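Local coordinates for protein glycerate kinase, putative (PDB 2B8N) that catalyses the magnesium-requiring, ATP-dependent phosphorylation of D-glycerate to 2-phosphoglycerate, a step in the breakdown of serine, at residues A[198-203]-A[208-213]; A[269-274]-A[281-286]. One frame throughout, in Å; residues are numbered along the deposited sequence.

Contact 1 of 2, residues A[198-203]-A[208-213]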
ATOM      1  N   VAL A 198     -10.945  -2.916  -2.840  1.00 28.44           N
ATOM      2  CA  VAL A 198      -9.569  -2.529  -2.986  1.00 28.02           C
ATOM      3  C   VAL A 198      -8.948  -2.195  -1.635  1.00 28.65           C
ATOM      4  O   VAL A 198      -9.499  -1.446  -0.815  1.00 28.57           O
ATOM      5  CB  VAL A 198      -9.455  -1.324  -3.919  1.00 27.93           C
ATOM      6  CG1 VAL A 198      -7.996  -0.934  -4.111  1.00 30.96           C
ATOM      7  CG2 VAL A 198     -10.092  -1.638  -5.246  1.00 28.65           C
ATOM      8  N   LEU A 199      -7.770  -2.756  -1.420  1.00 29.61           N
ATOM      9  CA  LEU A 199      -6.979  -2.482  -0.232  1.00 28.97           C
ATOM     10  C   LEU A 199      -5.763  -1.722  -0.733  1.00 27.11           C
ATOM     11  O   LEU A 199      -4.844  -2.327  -1.263  1.00 27.56           O
ATOM     12  CB  LEU A 199      -6.610  -3.819   0.415  1.00 28.64           C
ATOM     13  CG  LEU A 199      -5.991  -3.855   1.798  1.00 31.38           C
ATOM     14  CD1 LEU A 199      -6.302  -2.617   2.599  1.00 35.03           C
ATOM     15  CD2 LEU A 199      -6.519  -5.084   2.505  1.00 33.39           C
ATOM     16  N   SER A 200      -5.780  -0.396  -0.596  1.00 25.54           N
ATOM     17  CA  SER A 200      -4.848   0.471  -1.303  1.00 24.18           C
ATOM     18  C   SER A 200      -3.523   0.768  -0.603  1.00 25.41           C
ATOM     19  O   SER A 200      -3.477   1.337   0.508  1.00 23.42           O
ATOM     20  CB  SER A 200      -5.519   1.800  -1.630  1.00 24.14           C
ATOM     21  OG  SER A 200      -4.539   2.765  -1.976  1.00 24.43           O
ATOM     22  N   ASP A 201      -2.446   0.433  -1.310  1.00 26.64           N
ATOM     23  CA  ASP A 201      -1.091   0.761  -0.893  1.00 27.04           C
ATOM     24  C   ASP A 201      -0.530   1.971  -1.670  1.00 26.81           C
ATOM     25  O   ASP A 201       0.656   2.310  -1.517  1.00 27.29           O
ATOM     26  CB  ASP A 201      -0.201  -0.484  -1.045  1.00 27.70           C
ATOM     27  CG  ASP A 201       0.045  -0.871  -2.492  1.00 30.70           C
ATOM     28  OD1 ASP A 201      -0.673  -0.376  -3.371  1.00 40.07           O
ATOM     29  OD2 ASP A 201       0.971  -1.664  -2.762  1.00 36.83           O
ATOM     30  N   VAL A 202      -1.388   2.619  -2.476  1.00 25.77           N
ATOM     31  CA  VAL A 202      -1.020   3.804  -3.274  1.00 24.72           C
ATOM     32  C   VAL A 202      -1.523   5.077  -2.604  1.00 25.55           C
ATOM     33  O   VAL A 202      -2.706   5.215  -2.285  1.00 25.95           O
ATOM     34  CB  VAL A 202      -1.584   3.765  -4.727  1.00 23.29           C
ATOM     35  CG1 VAL A 202      -1.279   5.071  -5.463  1.00 22.61           C
ATOM     36  CG2 VAL A 202      -0.998   2.609  -5.508  1.00 21.10           C
ATOM     37  N   LEU A 203      -0.617   6.025  -2.404  1.00 26.35           N
ATOM     38  CA  LEU A 203      -0.975   7.278  -1.738  1.00 26.75           C
ATOM     39  C   LEU A 203      -1.968   8.070  -2.597  1.00 26.17           C
ATOM     40  O   LEU A 203      -1.714   8.343  -3.772  1.00 25.38           O
ATOM     41  CB  LEU A 203       0.274   8.112  -1.476  1.00 26.76           C
ATOM     42  CG  LEU A 203       0.139   9.226  -0.452  1.00 24.95           C
ATOM     43  CD1 LEU A 203      -0.085   8.641   0.927  1.00 29.27           C
ATOM     44  CD2 LEU A 203       1.375  10.115  -0.483  1.00 25.09           C
ATOM     45  N   ASP A 208      -6.523   4.611 -11.220  1.00 27.88           N
ATOM     46  CA  ASP A 208      -5.972   4.516 -12.562  1.00 28.25           C
ATOM     47  C   ASP A 208      -4.538   4.020 -12.528  1.00 27.97           C
ATOM     48  O   ASP A 208      -3.978   3.696 -13.563  1.00 28.11           O
ATOM     49  CB  ASP A 208      -6.000   5.881 -13.243  1.00 28.50           C
ATOM     50  CG  ASP A 208      -5.257   6.953 -12.449  1.00 31.65           C
ATOM     51  OD1 ASP A 208      -5.167   6.832 -11.211  1.00 34.77           O
ATOM     52  OD2 ASP A 208      -4.782   7.925 -13.059  1.00 32.66           O
ATOM     53  N   VAL A 209      -3.961   4.008 -11.331  1.00 27.83           N
ATOM     54  CA  VAL A 209      -2.572   3.646 -11.092  1.00 27.56           C
ATOM     55  C   VAL A 209      -2.499   2.299 -10.377  1.00 28.80           C
ATOM     56  O   VAL A 209      -1.622   1.497 -10.664  1.00 30.06           O
ATOM     57  CB  VAL A 209      -1.874   4.734 -10.229  1.00 27.35           C
ATOM     58  CG1 VAL A 209      -0.459   4.315  -9.810  1.00 20.40           C
ATOM     59  CG2 VAL A 209      -1.867   6.067 -10.977  1.00 26.84           C
ATOM     60  N   ILE A 210      -3.400   2.071  -9.424  1.00 29.10           N
ATOM     61  CA  ILE A 210      -3.440   0.828  -8.668  1.00 29.98           C
ATOM     62  C   ILE A 210      -3.585  -0.338  -9.644  1.00 29.71           C
ATOM     63  O   ILE A 210      -4.601  -0.446 -10.337  1.00 34.25           O
ATOM     64  CB  ILE A 210      -4.613   0.859  -7.641  1.00 30.32           C
ATOM     65  CG1 ILE A 210      -4.281   1.830  -6.495  1.00 31.55           C
ATOM     66  CG2 ILE A 210      -4.902  -0.541  -7.097  1.00 31.98           C
ATOM     67  CD1 ILE A 210      -5.452   2.132  -5.594  1.00 30.73           C
ATOM     68  N   ALA A 211      -2.552  -1.174  -9.734  1.00 28.02           N
ATOM     69  CA  ALA A 211      -2.548  -2.315 -10.666  1.00 27.78           C
ATOM     70  C   ALA A 211      -2.685  -1.936 -12.138  1.00 27.35           C
ATOM     71  O   ALA A 211      -3.015  -2.793 -12.970  1.00 26.49           O
ATOM     72  CB  ALA A 211      -3.650  -3.285 -10.291  1.00 27.51           C
ATOM     73  N   SER A 212      -2.407  -0.664 -12.430  1.00 26.67           N
ATOM     74  CA  SER A 212      -2.677  -0.046 -13.714  1.00 27.78           C
ATOM     75  C   SER A 212      -4.156  -0.155 -14.136  1.00 28.10           C
ATOM     76  O   SER A 212      -4.454  -0.286 -15.326  1.00 27.96           O
ATOM     77  CB  SER A 212      -1.775  -0.604 -14.825  1.00 28.40           C
ATOM     78  OG  SER A 212      -0.386  -0.479 -14.574  1.00 25.14           O
ATOM     79  N   GLY A 213      -5.069  -0.072 -13.167  1.00 29.26           N
ATOM     80  CA  GLY A 213      -6.491   0.148 -13.446  1.00 29.47           C
ATOM     81  C   GLY A 213      -7.142  -0.877 -14.360  1.00 28.74           C
ATOM     82  O   GLY A 213      -7.673  -0.532 -15.426  1.00 28.18           O
TER
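Val202 and Ile210 meet where the chain leaves strand 193-199 of a parallel, Rossmann-like sheet, in a loop that opens with an ST turn and folds back beside it. Val202 CG2 lies 3.5 Å from Ile210 CG1, and the two branched side chains cross at a slant. CG1 of Ile210 is anti to its carbonyl carbon (chi1 -72°), and the chain then runs out extended to CD1, which lies 3.8 Å from Ser200 OG and 4.3 Å from Val198 CG1. One isoleucine thus reaches along three alternate residues, Val198, Ser200 and Val202; its length suits the span, and the beta-branched valines present short, stiff methyl pairs to it. The other branch of Val202, CG1, comes within 4.5 Å of Val209 CG1. No hydrogen bond crosses between the segments, and the polar bonds serve instead to shape each one. A small serine fits beside the isoleucine methyl and still has a hydroxyl for the turn; its OG also bonds with Asp205 OD1, which ties down the connecting loop. Val198 is held in the sheet by backbone bonds to neighbouring strand 255-261, while its side chain also touches Ile257 and Leu259. On the other segment, Asn171 holds Asp208 O and Ser212 OG, and two successive tight turns place Ile210: Ser212 N bonds to Val209 O, and Gly213 N to Ile210 O. Residues 211-213 all have positive phi, which glycine tolerates most easily. The ST turn itself is closed by Val202 N, which donates to Ser200 OG over 3.2 Å.

Contact 2 of 2, residues A[269-274]-A[281-286]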
ATOM      1  N   GLU A 269      -9.288   5.349  12.698  1.00 24.60           N
ATOM      2  CA  GLU A 269      -9.377   4.405  13.803  1.00 24.57           C
ATOM      3  C   GLU A 269      -8.476   4.848  14.949  1.00 25.37           C
ATOM      4  O   GLU A 269      -8.866   4.758  16.116  1.00 26.11           O
ATOM      5  CB  GLU A 269      -9.013   2.994  13.362  1.00 24.30           C
ATOM      6  CG  GLU A 269      -9.309   1.914  14.415  1.00 22.54           C
ATOM      7  CD  GLU A 269     -10.790   1.640  14.584  1.00 29.50           C
ATOM      8  OE1 GLU A 269     -11.596   2.421  14.027  1.00 35.92           O
ATOM      9  OE2 GLU A 269     -11.160   0.656  15.284  1.00 31.46           O
ATOM     10  N   ALA A 270      -7.286   5.336  14.635  1.00 25.63           N
ATOM     11  CA  ALA A 270      -6.400   5.827  15.687  1.00 26.90           C
ATOM     12  C   ALA A 270      -7.047   7.012  16.367  1.00 27.70           C
ATOM     13  O   ALA A 270      -7.010   7.099  17.592  1.00 28.78           O
ATOM     14  CB  ALA A 270      -5.077   6.200  15.146  1.00 26.26           C
ATOM     15  N   LYS A 271      -7.660   7.910  15.592  1.00 28.18           N
ATOM     16  CA  LYS A 271      -8.377   9.061  16.183  1.00 29.17           C
ATOM     17  C   LYS A 271      -9.457   8.644  17.181  1.00 29.60           C
ATOM     18  O   LYS A 271      -9.572   9.222  18.278  1.00 31.29           O
ATOM     19  CB  LYS A 271      -9.047   9.942  15.124  1.00 29.50           C
ATOM     20  CG  LYS A 271      -9.900  11.070  15.731  1.00 28.56           C
ATOM     21  CD  LYS A 271     -10.239  12.141  14.688  1.00 28.53           C
ATOM     22  CE  LYS A 271     -11.236  13.156  15.229  1.00 25.41           C
ATOM     23  NZ  LYS A 271     -11.764  14.056  14.182  1.00 30.15           N
ATOM     24  N   SER A 272     -10.254   7.653  16.804  1.00 27.84           N
ATOM     25  CA  SER A 272     -11.325   7.238  17.672  1.00 27.67           C
ATOM     26  C   SER A 272     -10.805   6.392  18.855  1.00 26.91           C
ATOM     27  O   SER A 272     -11.361   6.474  19.930  1.00 27.75           O
ATOM     28  CB  SER A 272     -12.421   6.535  16.886  1.00 26.98           C
ATOM     29  OG  SER A 272     -12.322   5.157  17.073  1.00 29.19           O
ATOM     30  N   LEU A 273      -9.741   5.609  18.667  1.00 26.25           N
ATOM     31  CA  LEU A 273      -9.138   4.845  19.765  1.00 24.60           C
ATOM     32  C   LEU A 273      -8.541   5.801  20.794  1.00 24.60           C
ATOM     33  O   LEU A 273      -8.679   5.589  22.001  1.00 22.35           O
ATOM     34  CB  LEU A 273      -8.065   3.878  19.244  1.00 24.68           C
ATOM     35  CG  LEU A 273      -8.552   2.598  18.529  1.00 26.79           C
ATOM     36  CD1 LEU A 273      -7.437   1.975  17.686  1.00 29.84           C
ATOM     37  CD2 LEU A 273      -9.080   1.555  19.466  1.00 19.24           C
ATOM     38  N   ALA A 274      -7.871   6.844  20.308  1.00 25.32           N
ATOM     39  CA  ALA A 274      -7.296   7.893  21.162  1.00 25.79           C
ATOM     40  C   ALA A 274      -8.354   8.651  21.953  1.00 25.78           C
ATOM     41  O   ALA A 274      -8.189   8.871  23.150  1.00 24.77           O
ATOM     42  CB  ALA A 274      -6.493   8.863  20.325  1.00 26.09           C
ATOM     43  N   ALA A 281      -8.029  14.392  20.347  1.00 24.66           N
ATOM     44  CA  ALA A 281      -7.371  13.801  19.191  1.00 24.61           C
ATOM     45  C   ALA A 281      -7.802  14.453  17.901  1.00 25.72           C
ATOM     46  O   ALA A 281      -8.999  14.723  17.708  1.00 24.87           O
ATOM     47  CB  ALA A 281      -7.656  12.321  19.117  1.00 24.85           C
ATOM     48  N   GLU A 282      -6.825  14.706  17.017  1.00 26.29           N
ATOM     49  CA  GLU A 282      -7.119  15.133  15.636  1.00 25.77           C
ATOM     50  C   GLU A 282      -6.110  14.578  14.620  1.00 26.36           C
ATOM     51  O   GLU A 282      -4.946  14.281  14.958  1.00 29.01           O
ATOM     52  CB  GLU A 282      -7.245  16.674  15.517  1.00 24.18           C
ATOM     53  CG  GLU A 282      -7.794  17.175  14.193  1.00 24.51           C
ATOM     54  CD  GLU A 282      -9.197  16.643  13.830  1.00 34.51           C
ATOM     55  OE1 GLU A 282      -9.372  15.431  13.541  1.00 30.38           O
ATOM     56  OE2 GLU A 282     -10.143  17.462  13.805  1.00 36.92           O
ATOM     57  N   ILE A 283      -6.591  14.436  13.388  1.00 25.63           N
ATOM     58  CA  ILE A 283      -5.799  14.082  12.240  1.00 26.41           C
ATOM     59  C   ILE A 283      -5.306  15.339  11.572  1.00 27.07           C
ATOM     60  O   ILE A 283      -6.111  16.132  11.063  1.00 30.13           O
ATOM     61  CB  ILE A 283      -6.653  13.307  11.216  1.00 25.71           C
ATOM     62  CG1 ILE A 283      -7.090  11.963  11.807  1.00 27.36           C
ATOM     63  CG2 ILE A 283      -5.862  13.088   9.923  1.00 24.62           C
ATOM     64  CD1 ILE A 283      -8.151  11.227  10.987  1.00 28.96           C
ATOM     65  N   ILE A 284      -3.992  15.518  11.527  1.00 29.32           N
ATOM     66  CA  ILE A 284      -3.381  16.709  10.905  1.00 27.81           C
ATOM     67  C   ILE A 284      -3.255  16.574   9.390  1.00 28.62           C
ATOM     68  O   ILE A 284      -3.476  17.529   8.641  1.00 28.77           O
ATOM     69  CB  ILE A 284      -2.016  16.982  11.481  1.00 26.32           C
ATOM     70  CG1 ILE A 284      -2.112  17.175  13.001  1.00 29.44           C
ATOM     71  CG2 ILE A 284      -1.413  18.210  10.836  1.00 31.21           C
ATOM     72  CD1 ILE A 284      -3.099  18.253  13.421  1.00 29.34           C
ATOM     73  N   THR A 285      -2.881  15.390   8.930  1.00 29.66           N
ATOM     74  CA  THR A 285      -2.939  15.106   7.503  1.00 29.34           C
ATOM     75  C   THR A 285      -2.844  13.630   7.250  1.00 29.73           C
ATOM     76  O   THR A 285      -2.243  12.912   8.054  1.00 29.52           O
ATOM     77  CB  THR A 285      -1.795  15.809   6.731  1.00 30.07           C
ATOM     78  OG1 THR A 285      -1.964  15.587   5.320  1.00 25.95           O
ATOM     79  CG2 THR A 285      -0.424  15.289   7.214  1.00 24.06           C
ATOM     80  N   THR A 286      -3.445  13.198   6.132  1.00 29.17           N
ATOM     81  CA  THR A 286      -3.347  11.819   5.646  1.00 28.91           C
ATOM     82  C   THR A 286      -2.634  11.765   4.273  1.00 29.50           C
ATOM     83  O   THR A 286      -2.586  10.698   3.640  1.00 30.09           O
ATOM     84  CB  THR A 286      -4.739  11.144   5.523  1.00 28.30           C
ATOM     85  OG1 THR A 286      -5.508  11.789   4.509  1.00 28.60           O
ATOM     86  CG2 THR A 286      -5.507  11.200   6.824  1.00 28.90           C
TER
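The carboxylate of Glu282 is gripped through one oxygen, OE1, from two directions. Lys271 NZ approaches on the syn side, 29° out of the carboxylate plane, and makes a salt bridge of 2.8 Å to Glu282 OE1. Ile283 N donates over 3.0 Å to the anti lone pair of Glu282 OE1, the one turned away from OE2. The glutamate chain, bent at chi2, folds back over its own strand to accept this backbone bond. Lysine suits its place by its long apolar chain and terminal charge: with CG anti to the backbone N (chi1 175°) and the rest extended, it carries the ammonium alongside the Glu282 chain, the two pointing the same way. On the way Lys271 CE passes 3.7 Å from Ala281 O. Lys271 CD lies 4.3 Å from Ile283 CG1. Nearly one helical turn on from Lys271 the side chains are small, and Ala274 CB meets Ala281 CB at 3.8 Å. The axes of helix 269-274 and strand 281-285 can thus approach to 7.7 Å, nearly antiparallel at 161°. This is helix-on-sheet packing of an alpha/beta layer, with Ala318 and Ile320 of the next strand continuing the floor. Chemically, a charged pair closes an apolar seam; the lysine probably stabilises the carboxylate as an anion, while the backbone N-H helps fix its rotation.

How the contacts relate
Contact 1 comes first along the chain and closes before contact 2 opens; their centres are about 23 Å apart. Contact 1 sits at the end of strand 193-199 in the parallel sheet, near the middle of the molecule, whereas contact 2 packs helix 263-276 on edge strand 280-285 of the mixed sheet. Only the ends of segments 198-203 and 281-286 meet, where the two sheet regions adjoin, with Leu203 CD1 lying 4.2 Å from Thr286 O. The two contacts therefore belong to different sheets, joined through strand 255-261, which pairs with 193-199, and helix 263-276, through which the chain runs on into the second sheet.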